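Local atomic coordinates of 2-hydroxyisobutyryl-CoA synthetase (Aquincola tertiaricarbonis, PDB entry 6HDY), a protein that belongs to the ANL superfamily of AMP-binding enzymes, with a large N-terminal part followed by a smaller C-terminal domain. Residues F88-P93 / N313-P318; R322-Y327 / R339-D344; N391-Y396 / E432-E437. All blocks are in the same frame, centred on the assembly; numbering follows the deposited sequence.

In the fold
The three contacts lie in series along the chain. Interaction 2 is the one that reaches the bound 8LQ, through Asp344, while interactions 1 and 3 lie farther off. The centre of interaction 1 is about 10 Å from that of interaction 2, both reach the same antiparallel sheet, and the two touch: Arg339 of interaction 2 probably donates from NE to Val92 O (2.9 Å) and from NH2 to Met314 O (3.1 Å). The side chain of Met314 is itself about 14 Å from 8LQ. Interaction 3 belongs to the C-terminal domain; its nearest atoms are about 13 Å from interaction 2 and about 24 Å from interaction 1, so it touches neither.

Interaction 1: residues F88-P93 / N313-P318; sequences FEARVP and NMRRVP
Glu89 OE1 is gripped by two nitrogens of a single residue, Arg316, and this double hold ties helix 85-91 to the edge strand 315-316 of the antiparallel sheet. The backbone N of Arg316 lies 2.8 Å from Glu89 OE1, and its NE approaches the same oxygen from the opposite face of the carboxylate. Arg316 then completes a side-on salt bridge, with NH2 donating to Glu89 OE2 at 3.1 Å. Both carboxylate oxygens lie in the guanidinium plane, whereas the carboxylate itself is turned 57° from it, so the nitrogens come in from above the acid rather than along its edge. A bend in the arginine chain (chi3 -62°) turns it back so that NE and the backbone N both reach OE1. Arg316 NH2 has a second acidic partner in Glu86, earlier on the helix, and the guanidinium would be expected to stabilise the ionised form of both acids. Beside the bridge, the aliphatic part of Arg315 crosses Glu89 at about a right angle, CG to CG 3.8 Å. An Asx turn shapes the approach to the strand: Arg315 N donates to Asn313 OD1 at 3.0 Å.

Interaction 2: residues R322-Y327 / R339-D344; sequences RGTPVY and RLLSGD. With 8LQ ([[(2~{R},3~{S},4~{R},5~{R})-5-(6-aminopurin-9-yl)-3,4-bis(oxidanyl)oxolan-2-yl]methoxy-oxidanyl-phosphoryl] (3~{S})-3-oxidanylbutanoate), chain C.
Val326 and Leu341 form a non-hydrogen-bonded pair, and Tyr327 and Leu340 a hydrogen-bonded pair, in the antiparallel hairpin of strands 322-329 and 340-347. Among the backbone bonds, Tyr327 N donates to Leu340 O and Leu340 N returns a bond to Tyr327 O at 2.8 Å. Arg339 and Leu340 both face Tyr327, which makes a G1 beta bulge.

Side-chain hydroxyls take over where regular pairing stops. Pro325 O receives two donors from Ser342: its N, nearly along the C=O axis, and its OG at 2.7 Å, in the carbonyl plane on a lone pair. With chi1 at 71°, Ser342 OG sits between its own backbone N and carbonyl carbon, from where it also accepts from Asp344 N, an ST turn. Thr324 OG1 donates to Asp344 O at 2.7 Å, again on a lone pair.

Apolar contacts centre on Leu341 CD1, which meets Thr324 CG2 at 3.6 Å, the two side chains crossing at about a right angle, and Val326 CG2 at 4.2 Å. Separately, Val326 CG1 lies over one face of the Arg339 guanidinium.

At the ligand, the Asp344 carboxylate takes one hydroxyl of the 8LQ ribose on each oxygen: O2' donates to OD1 and O3' to OD2, both at 2.6 Å. A water, in the plane of the Tyr327 ring at its edge, links Tyr327 OH to Asp344 OD2.

Strand 304-310 pairs with 322-329 on the side away from 340-347. Arg339 reaches beyond the hairpin to helix 85-91, packing on Phe88 and Glu89, with a salt bridge to Glu307 and a probable bond from NE to Val92 O just past the helix end.

Interaction 3: residues N391-Y396 / E432-E437; sequences NQMSGY and ETFRTE
Phe434 lays one face of its ring against the backbone of Gly395, joining helix 428-446 to a type I beta turn, Met393 to Tyr396, in the C-terminal domain. Gly395 O stands 3.6 Å above the ring plane, offset toward the rim, and Gly395 C lies 3.5 Å from Phe434 CE1. The ring thus rests directly on the bare backbone of the glycine. CG of Phe434 is anti to the backbone N (chi1 169°), which carries the ring out from the helix to the turn.

Around this centre the contacts are mostly van der Waals. Tyr396 touches the ring through its CB, 4.1 Å from Phe434 CZ, while its own ring leads away and its OH bonds to His400. Met393 bends at chi3 so that CE arrives obliquely at the Phe434 ring, 4.2 Å from CE1, and also lies against Glu437 O. The carboxylate of Glu437 is turned to Arg441 on the same helix.

Further out, Val417 and Pro419 of strand 413-419 and Leu454 of strand 450-454 also pack on Phe434, which places the helix on the mixed sheet. The turn is closed by a bond from Tyr396 N to Met393 O. On the helix, Arg435 grips Glu432 side-on in a salt bridge, NE to OE1 and NH2 to OE2, the NE-H...OE1 bond being nearly straight at 170°.

Interaction 1: residues F88-P93 / N313-P318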
loop_
_atom_site.group_PDB
_atom_site.type_symbol
_atom_site.label_atom_id
_atom_site.label_comp_id
_atom_site.label_asym_id
_atom_site.label_seq_id
_atom_site.Cartn_x
_atom_site.Cartn_y
_atom_site.Cartn_z
ATOM N N PHE A 88 11.249 -29.970 -23.186
ATOM C CA PHE A 88 10.796 -28.681 -22.687
ATOM C C PHE A 88 11.720 -27.537 -23.126
ATOM O O PHE A 88 11.236 -26.563 -23.694
ATOM C CB PHE A 88 10.692 -28.740 -21.152
ATOM C CG PHE A 88 9.873 -27.649 -20.508
ATOM C CD1 PHE A 88 8.496 -27.580 -20.705
ATOM C CD2 PHE A 88 10.468 -26.719 -19.660
ATOM C CE1 PHE A 88 7.739 -26.558 -20.119
ATOM C CE2 PHE A 88 9.703 -25.730 -19.031
ATOM C CZ PHE A 88 8.348 -25.644 -19.283
ATOM N N GLU A 89 13.046 -27.666 -22.901
ATOM C CA GLU A 89 14.003 -26.602 -23.239
ATOM C C GLU A 89 14.196 -26.379 -24.729
ATOM O O GLU A 89 14.412 -25.242 -25.159
ATOM C CB GLU A 89 15.359 -26.816 -22.551
ATOM C CG GLU A 89 16.093 -28.078 -22.971
ATOM C CD GLU A 89 17.264 -28.488 -22.104
ATOM O OE1 GLU A 89 17.803 -27.633 -21.364
ATOM O OE2 GLU A 89 17.665 -29.669 -22.190
ATOM N N ALA A 90 14.128 -27.461 -25.507
ATOM C CA ALA A 90 14.368 -27.449 -26.943
ATOM C C ALA A 90 13.144 -27.137 -27.795
ATOM O O ALA A 90 13.274 -26.413 -28.787
ATOM C CB ALA A 90 14.989 -28.775 -27.374
ATOM N N ARG A 91 11.966 -27.683 -27.428
ATOM C CA ARG A 91 10.740 -27.536 -28.217
ATOM C C ARG A 91 9.873 -26.345 -27.849
ATOM O O ARG A 91 9.256 -25.751 -28.740
ATOM C CB ARG A 91 9.890 -28.824 -28.182
ATOM C CG ARG A 91 10.616 -30.085 -28.607
ATOM C CD ARG A 91 9.749 -31.309 -28.373
ATOM N NE ARG A 91 10.410 -32.534 -28.822
ATOM C CZ ARG A 91 10.362 -33.008 -30.062
ATOM N NH1 ARG A 91 10.999 -34.129 -30.375
ATOM N NH2 ARG A 91 9.671 -32.368 -31.001
ATOM N N VAL A 92 9.790 -26.024 -26.546
ATOM C CA VAL A 92 8.944 -24.939 -26.050
ATOM C C VAL A 92 9.621 -23.572 -26.252
ATOM O O VAL A 92 10.673 -23.309 -25.658
ATOM C CB VAL A 92 8.453 -25.169 -24.592
ATOM C CG1 VAL A 92 7.459 -24.094 -24.152
ATOM C CG2 VAL A 92 7.853 -26.557 -24.417
ATOM N N PRO A 93 9.020 -22.681 -27.087
ATOM C CA PRO A 93 9.612 -21.342 -27.273
ATOM C C PRO A 93 9.490 -20.495 -26.006
ATOM O O PRO A 93 8.478 -20.589 -25.296
ATOM C CB PRO A 93 8.781 -20.751 -28.416
ATOM C CG PRO A 93 7.450 -21.412 -28.286
ATOM C CD PRO A 93 7.748 -22.816 -27.837
ATOM N N ASN A 313 20.489 -20.210 -27.434
ATOM C CA ASN A 313 19.636 -21.334 -27.851
ATOM C C ASN A 313 18.494 -21.711 -26.866
ATOM O O ASN A 313 17.729 -22.635 -27.151
ATOM C CB ASN A 313 20.511 -22.558 -28.150
ATOM C CG ASN A 313 21.350 -23.051 -26.988
ATOM O OD1 ASN A 313 21.053 -22.829 -25.808
ATOM N ND2 ASN A 313 22.412 -23.768 -27.299
ATOM N N MET A 314 18.424 -21.040 -25.701
ATOM C CA MET A 314 17.434 -21.261 -24.625
ATOM C C MET A 314 17.468 -22.687 -24.036
ATOM O O MET A 314 16.456 -23.189 -23.541
ATOM C CB MET A 314 15.998 -20.851 -25.050
ATOM C CG MET A 314 15.863 -19.368 -25.370
ATOM S SD MET A 314 16.431 -18.258 -24.051
ATOM C CE MET A 314 16.722 -16.821 -25.008
ATOM N N ARG A 315 18.652 -23.311 -24.044
ATOM C CA ARG A 315 18.856 -24.631 -23.454
ATOM C C ARG A 315 19.660 -24.461 -22.181
ATOM O O ARG A 315 20.424 -23.498 -22.078
ATOM C CB ARG A 315 19.473 -25.622 -24.451
ATOM C CG ARG A 315 18.413 -26.199 -25.400
ATOM C CD ARG A 315 18.911 -27.339 -26.259
ATOM N NE ARG A 315 19.147 -26.902 -27.637
ATOM C CZ ARG A 315 20.350 -26.766 -28.189
ATOM N NH1 ARG A 315 20.468 -26.355 -29.445
ATOM N NH2 ARG A 315 21.445 -27.052 -27.491
ATOM N N ARG A 316 19.416 -25.326 -21.170
ATOM C CA ARG A 316 20.091 -25.243 -19.875
ATOM C C ARG A 316 21.606 -25.315 -20.025
ATOM O O ARG A 316 22.100 -26.081 -20.851
ATOM C CB ARG A 316 19.605 -26.349 -18.915
ATOM C CG ARG A 316 18.176 -26.169 -18.380
ATOM C CD ARG A 316 17.646 -27.453 -17.746
ATOM N NE ARG A 316 17.564 -28.559 -18.710
ATOM C CZ ARG A 316 17.396 -29.842 -18.391
ATOM N NH1 ARG A 316 17.283 -30.210 -17.121
ATOM N NH2 ARG A 316 17.350 -30.767 -19.339
ATOM N N VAL A 317 22.333 -24.464 -19.274
ATOM C CA VAL A 317 23.799 -24.455 -19.239
ATOM C C VAL A 317 24.208 -25.448 -18.135
ATOM O O VAL A 317 23.419 -25.627 -17.190
ATOM C CB VAL A 317 24.435 -23.042 -19.026
ATOM C CG1 VAL A 317 24.062 -22.087 -20.152
ATOM C CG2 VAL A 317 24.100 -22.432 -17.666
ATOM N N PRO A 318 25.393 -26.116 -18.201
ATOM C CA PRO A 318 25.768 -27.038 -17.106
ATOM C C PRO A 318 25.934 -26.290 -15.785
ATOM O O PRO A 318 26.139 -25.072 -15.807
ATOM C CB PRO A 318 27.127 -27.609 -17.571
ATOM C CG PRO A 318 27.187 -27.353 -19.032
ATOM C CD PRO A 318 26.454 -26.066 -19.234
#

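Interaction 2: residues R322-Y327 / R339-D344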
loop_
_atom_site.group_PDB
_atom_site.type_symbol
_atom_site.label_atom_id
_atom_site.label_comp_id
_atom_site.label_asym_id
_atom_site.label_seq_id
_atom_site.Cartn_x
_atom_site.Cartn_y
_atom_site.Cartn_z
ATOM N N ARG A 322 27.389 -19.738 -16.146
ATOM C CA ARG A 322 26.523 -18.559 -16.146
ATOM C C ARG A 322 25.501 -18.639 -17.284
ATOM O O ARG A 322 25.795 -19.188 -18.348
ATOM C CB ARG A 322 27.360 -17.272 -16.282
ATOM C CG ARG A 322 28.175 -16.881 -15.050
ATOM C CD ARG A 322 28.962 -15.598 -15.293
ATOM N NE ARG A 322 29.444 -15.003 -14.040
ATOM C CZ ARG A 322 29.662 -13.701 -13.852
ATOM N NH1 ARG A 322 30.095 -13.256 -12.678
ATOM N NH2 ARG A 322 29.434 -12.833 -14.834
ATOM N N GLY A 323 24.325 -18.067 -17.061
ATOM C CA GLY A 323 23.255 -18.043 -18.056
ATOM C C GLY A 323 22.071 -17.184 -17.657
ATOM O O GLY A 323 22.134 -16.447 -16.668
ATOM N N THR A 324 20.981 -17.272 -18.423
ATOM C CA THR A 324 19.800 -16.479 -18.143
ATOM C C THR A 324 18.664 -17.303 -17.530
ATOM O O THR A 324 18.269 -18.314 -18.100
ATOM C CB THR A 324 19.338 -15.656 -19.378
ATOM O OG1 THR A 324 18.353 -14.720 -18.939
ATOM C CG2 THR A 324 18.768 -16.512 -20.513
ATOM N N PRO A 325 18.094 -16.862 -16.394
ATOM C CA PRO A 325 16.931 -17.577 -15.831
ATOM C C PRO A 325 15.685 -17.513 -16.734
ATOM O O PRO A 325 15.288 -16.449 -17.236
ATOM C CB PRO A 325 16.697 -16.872 -14.492
ATOM C CG PRO A 325 18.002 -16.145 -14.185
ATOM C CD PRO A 325 18.486 -15.723 -15.536
ATOM N N VAL A 326 15.106 -18.688 -16.981
ATOM C CA VAL A 326 13.882 -18.914 -17.759
ATOM C C VAL A 326 12.971 -19.610 -16.750
ATOM O O VAL A 326 13.408 -20.570 -16.101
ATOM C CB VAL A 326 14.126 -19.733 -19.066
ATOM C CG1 VAL A 326 12.814 -20.240 -19.687
ATOM C CG2 VAL A 326 14.928 -18.923 -20.086
ATOM N N TYR A 327 11.733 -19.073 -16.556
ATOM C CA TYR A 327 10.839 -19.564 -15.511
ATOM C C TYR A 327 9.505 -20.082 -15.986
ATOM O O TYR A 327 8.926 -19.538 -16.925
ATOM C CB TYR A 327 10.570 -18.462 -14.476
ATOM C CG TYR A 327 11.771 -17.798 -13.843
ATOM C CD1 TYR A 327 12.453 -18.403 -12.785
ATOM C CD2 TYR A 327 12.157 -16.512 -14.215
ATOM C CE1 TYR A 327 13.500 -17.751 -12.129
ATOM C CE2 TYR A 327 13.188 -15.843 -13.552
ATOM C CZ TYR A 327 13.861 -16.470 -12.515
ATOM O OH TYR A 327 14.897 -15.829 -11.880
ATOM N N ARG A 339 7.918 -20.750 -19.515
ATOM C CA ARG A 339 9.231 -20.461 -20.066
ATOM C C ARG A 339 9.375 -18.973 -20.368
ATOM O O ARG A 339 9.721 -18.585 -21.477
ATOM C CB ARG A 339 9.587 -21.393 -21.260
ATOM C CG ARG A 339 10.105 -22.710 -20.748
ATOM C CD ARG A 339 10.475 -23.746 -21.785
ATOM N NE ARG A 339 11.358 -23.268 -22.847
ATOM C CZ ARG A 339 12.686 -23.242 -22.793
ATOM N NH1 ARG A 339 13.322 -23.602 -21.685
ATOM N NH2 ARG A 339 13.386 -22.834 -23.839
ATOM N N LEU A 340 9.114 -18.130 -19.362
ATOM C CA LEU A 340 9.334 -16.688 -19.519
ATOM C C LEU A 340 10.827 -16.387 -19.362
ATOM O O LEU A 340 11.460 -16.803 -18.382
ATOM C CB LEU A 340 8.494 -15.827 -18.546
ATOM C CG LEU A 340 8.754 -14.291 -18.486
ATOM C CD1 LEU A 340 8.287 -13.586 -19.769
ATOM C CD2 LEU A 340 8.077 -13.663 -17.261
ATOM N N LEU A 341 11.371 -15.687 -20.367
ATOM C CA LEU A 341 12.753 -15.242 -20.430
ATOM C C LEU A 341 12.912 -14.031 -19.477
ATOM O O LEU A 341 12.199 -13.045 -19.622
ATOM C CB LEU A 341 13.106 -14.878 -21.889
ATOM C CG LEU A 341 14.479 -14.225 -22.157
ATOM C CD1 LEU A 341 15.623 -15.138 -21.732
ATOM C CD2 LEU A 341 14.629 -13.875 -23.629
ATOM N N SER A 342 13.796 -14.138 -18.472
ATOM C CA SER A 342 13.996 -13.057 -17.502
ATOM C C SER A 342 14.806 -11.922 -18.074
ATOM O O SER A 342 14.524 -10.761 -17.782
ATOM C CB SER A 342 14.662 -13.573 -16.233
ATOM O OG SER A 342 16.017 -13.908 -16.485
ATOM N N GLY A 343 15.799 -12.273 -18.884
ATOM C CA GLY A 343 16.751 -11.339 -19.468
ATOM C C GLY A 343 17.839 -10.991 -18.467
ATOM O O GLY A 343 18.578 -10.025 -18.663
ATOM N N ASP A 344 17.938 -11.781 -17.373
ATOM C CA ASP A 344 18.891 -11.577 -16.290
ATOM C C ASP A 344 20.081 -12.488 -16.450
ATOM O O ASP A 344 20.036 -13.406 -17.264
ATOM C CB ASP A 344 18.210 -11.799 -14.932
ATOM C CG ASP A 344 17.123 -10.793 -14.647
ATOM O OD1 ASP A 344 17.364 -9.591 -14.850
ATOM O OD2 ASP A 344 16.034 -11.206 -14.212
HETATM N N9 8LQ C . 15.581 -8.426 -9.518
HETATM C C8 8LQ C . 14.533 -8.739 -8.739
HETATM N N7 8LQ C . 14.977 -9.385 -7.666
HETATM C C5 8LQ C . 16.311 -9.500 -7.784
HETATM C C6 8LQ C . 17.273 -10.005 -6.981
HETATM N N6 8LQ C . 16.908 -10.580 -5.846
HETATM N N1 8LQ C . 18.575 -9.972 -7.325
HETATM C C2 8LQ C . 18.976 -9.369 -8.520
HETATM N N3 8LQ C . 17.980 -8.791 -9.293
HETATM C C4 8LQ C . 16.679 -8.895 -8.932
HETATM C CAA 8LQ C . 8.320 -8.401 -7.472
HETATM C CAZ 8LQ C . 9.750 -8.737 -6.974
HETATM O OAE 8LQ C . 10.211 -7.703 -6.108
HETATM C CAL 8LQ C . 10.757 -8.891 -8.131
HETATM C CAS 8LQ C . 10.771 -7.635 -9.011
HETATM O OAC 8LQ C . 11.376 -6.633 -8.641
HETATM O OAQ 8LQ C . 10.003 -7.709 -10.158
HETATM P PBC 8LQ C . 10.106 -6.643 -11.346
HETATM O OAH 8LQ C . 9.615 -5.278 -10.700
HETATM O OAD 8LQ C . 9.332 -7.021 -12.541
HETATM O "O5'" 8LQ C . 11.646 -6.595 -11.695
HETATM C "C5'" 8LQ C . 12.274 -7.842 -11.988
HETATM C "C4'" 8LQ C . 13.739 -7.615 -12.260
HETATM O "O4'" 8LQ C . 14.359 -7.016 -11.090
HETATM C "C3'" 8LQ C . 14.363 -8.938 -12.403
HETATM O "O3'" 8LQ C . 14.243 -9.407 -13.775
HETATM C "C2'" 8LQ C . 15.808 -8.620 -12.012
HETATM O "O2'" 8LQ C . 16.514 -7.886 -13.089
HETATM C "C1'" 8LQ C . 15.592 -7.701 -10.831
HETATM O O HOH W 1 15.303 -13.216 -12.471
#

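Interaction 3: residues N391-Y396 / E432-E437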
loop_
_atom_site.group_PDB
_atom_site.type_symbol
_atom_site.label_atom_id
_atom_site.label_comp_id
_atom_site.label_asym_id
_atom_site.label_seq_id
_atom_site.Cartn_x
_atom_site.Cartn_y
_atom_site.Cartn_z
ATOM N N ASN A 391 31.474 -0.392 -2.311
ATOM C CA ASN A 391 30.930 -0.708 -0.993
ATOM C C ASN A 391 31.930 -1.440 -0.104
ATOM O O ASN A 391 31.732 -1.502 1.105
ATOM C CB ASN A 391 29.575 -1.465 -1.093
ATOM C CG ASN A 391 28.395 -0.538 -1.269
ATOM O OD1 ASN A 391 27.809 -0.044 -0.294
ATOM N ND2 ASN A 391 28.051 -0.223 -2.517
ATOM N N GLN A 392 33.010 -1.966 -0.698
ATOM C CA GLN A 392 34.067 -2.674 0.027
ATOM C C GLN A 392 35.204 -1.732 0.448
ATOM O O GLN A 392 36.254 -2.190 0.914
ATOM C CB GLN A 392 34.565 -3.894 -0.767
ATOM C CG GLN A 392 33.672 -5.106 -0.552
ATOM C CD GLN A 392 34.061 -6.315 -1.359
ATOM O OE1 GLN A 392 34.238 -6.254 -2.584
ATOM N NE2 GLN A 392 34.128 -7.466 -0.693
ATOM N N MET A 393 34.957 -0.411 0.328
ATOM C CA MET A 393 35.893 0.669 0.668
ATOM C C MET A 393 35.346 1.470 1.862
ATOM O O MET A 393 34.208 1.958 1.805
ATOM C CB MET A 393 36.113 1.615 -0.526
ATOM C CG MET A 393 36.583 0.938 -1.793
ATOM S SD MET A 393 37.053 2.153 -3.054
ATOM C CE MET A 393 38.627 2.804 -2.294
ATOM N N SER A 394 36.170 1.614 2.932
ATOM C CA SER A 394 35.810 2.314 4.180
ATOM C C SER A 394 35.472 3.811 3.989
ATOM O O SER A 394 34.635 4.336 4.737
ATOM C CB SER A 394 36.893 2.129 5.254
ATOM O OG SER A 394 38.201 2.464 4.811
ATOM N N GLY A 395 36.124 4.454 3.011
ATOM C CA GLY A 395 35.963 5.870 2.678
ATOM C C GLY A 395 34.794 6.218 1.775
ATOM O O GLY A 395 34.485 7.399 1.591
ATOM N N TYR A 396 34.138 5.198 1.192
ATOM C CA TYR A 396 32.975 5.367 0.306
ATOM C C TYR A 396 31.717 5.847 1.089
ATOM O O TYR A 396 31.380 5.268 2.119
ATOM C CB TYR A 396 32.726 4.059 -0.451
ATOM C CG TYR A 396 31.449 4.015 -1.262
ATOM C CD1 TYR A 396 31.308 4.774 -2.421
ATOM C CD2 TYR A 396 30.392 3.188 -0.887
ATOM C CE1 TYR A 396 30.147 4.713 -3.187
ATOM C CE2 TYR A 396 29.232 3.109 -1.654
ATOM C CZ TYR A 396 29.117 3.869 -2.807
ATOM O OH TYR A 396 27.957 3.831 -3.541
ATOM N N GLU A 432 41.014 14.034 -1.874
ATOM C CA GLU A 432 41.831 13.690 -3.037
ATOM C C GLU A 432 42.422 12.259 -2.955
ATOM O O GLU A 432 42.379 11.537 -3.949
ATOM C CB GLU A 432 42.911 14.754 -3.283
ATOM C CG GLU A 432 43.703 14.574 -4.578
ATOM C CD GLU A 432 42.947 14.259 -5.865
ATOM O OE1 GLU A 432 41.847 14.820 -6.075
ATOM O OE2 GLU A 432 43.487 13.495 -6.693
ATOM N N THR A 433 42.909 11.844 -1.776
ATOM C CA THR A 433 43.444 10.501 -1.507
ATOM C C THR A 433 42.344 9.436 -1.717
ATOM O O THR A 433 42.640 8.328 -2.180
ATOM C CB THR A 433 44.042 10.458 -0.084
ATOM O OG1 THR A 433 45.119 11.403 0.001
ATOM C CG2 THR A 433 44.534 9.064 0.323
ATOM N N PHE A 434 41.085 9.767 -1.369
ATOM C CA PHE A 434 39.993 8.825 -1.556
ATOM C C PHE A 434 39.633 8.701 -3.047
ATOM O O PHE A 434 39.489 7.577 -3.537
ATOM C CB PHE A 434 38.770 9.149 -0.671
ATOM C CG PHE A 434 37.561 8.338 -1.079
ATOM C CD1 PHE A 434 37.488 6.975 -0.795
ATOM C CD2 PHE A 434 36.549 8.907 -1.840
ATOM C CE1 PHE A 434 36.425 6.200 -1.271
ATOM C CE2 PHE A 434 35.473 8.136 -2.289
ATOM C CZ PHE A 434 35.420 6.788 -2.002
ATOM N N ARG A 435 39.494 9.849 -3.754
ATOM C CA ARG A 435 39.192 9.933 -5.193
ATOM C C ARG A 435 40.152 9.061 -6.032
ATOM O O ARG A 435 39.687 8.290 -6.871
ATOM C CB ARG A 435 39.232 11.396 -5.680
ATOM C CG ARG A 435 38.459 11.641 -6.980
ATOM C CD ARG A 435 38.604 13.062 -7.506
ATOM N NE ARG A 435 39.995 13.364 -7.858
ATOM C CZ ARG A 435 40.552 13.089 -9.033
ATOM N NH1 ARG A 435 39.837 12.528 -10.002
ATOM N NH2 ARG A 435 41.828 13.389 -9.255
ATOM N N THR A 436 41.470 9.142 -5.755
ATOM C CA THR A 436 42.510 8.356 -6.428
ATOM C C THR A 436 42.421 6.861 -6.057
ATOM O O THR A 436 42.548 6.007 -6.938
ATOM C CB THR A 436 43.915 8.958 -6.200
ATOM O OG1 THR A 436 44.266 8.901 -4.811
ATOM C CG2 THR A 436 44.025 10.379 -6.704
ATOM N N GLU A 437 42.191 6.550 -4.771
ATOM C CA GLU A 437 42.065 5.159 -4.309
ATOM C C GLU A 437 40.812 4.442 -4.862
ATOM O O GLU A 437 40.883 3.243 -5.156
ATOM C CB GLU A 437 42.136 5.068 -2.782
ATOM C CG GLU A 437 43.355 4.303 -2.295
ATOM C CD GLU A 437 43.208 2.792 -2.321
ATOM O OE1 GLU A 437 43.423 2.190 -3.399
ATOM O OE2 GLU A 437 42.877 2.208 -1.264
#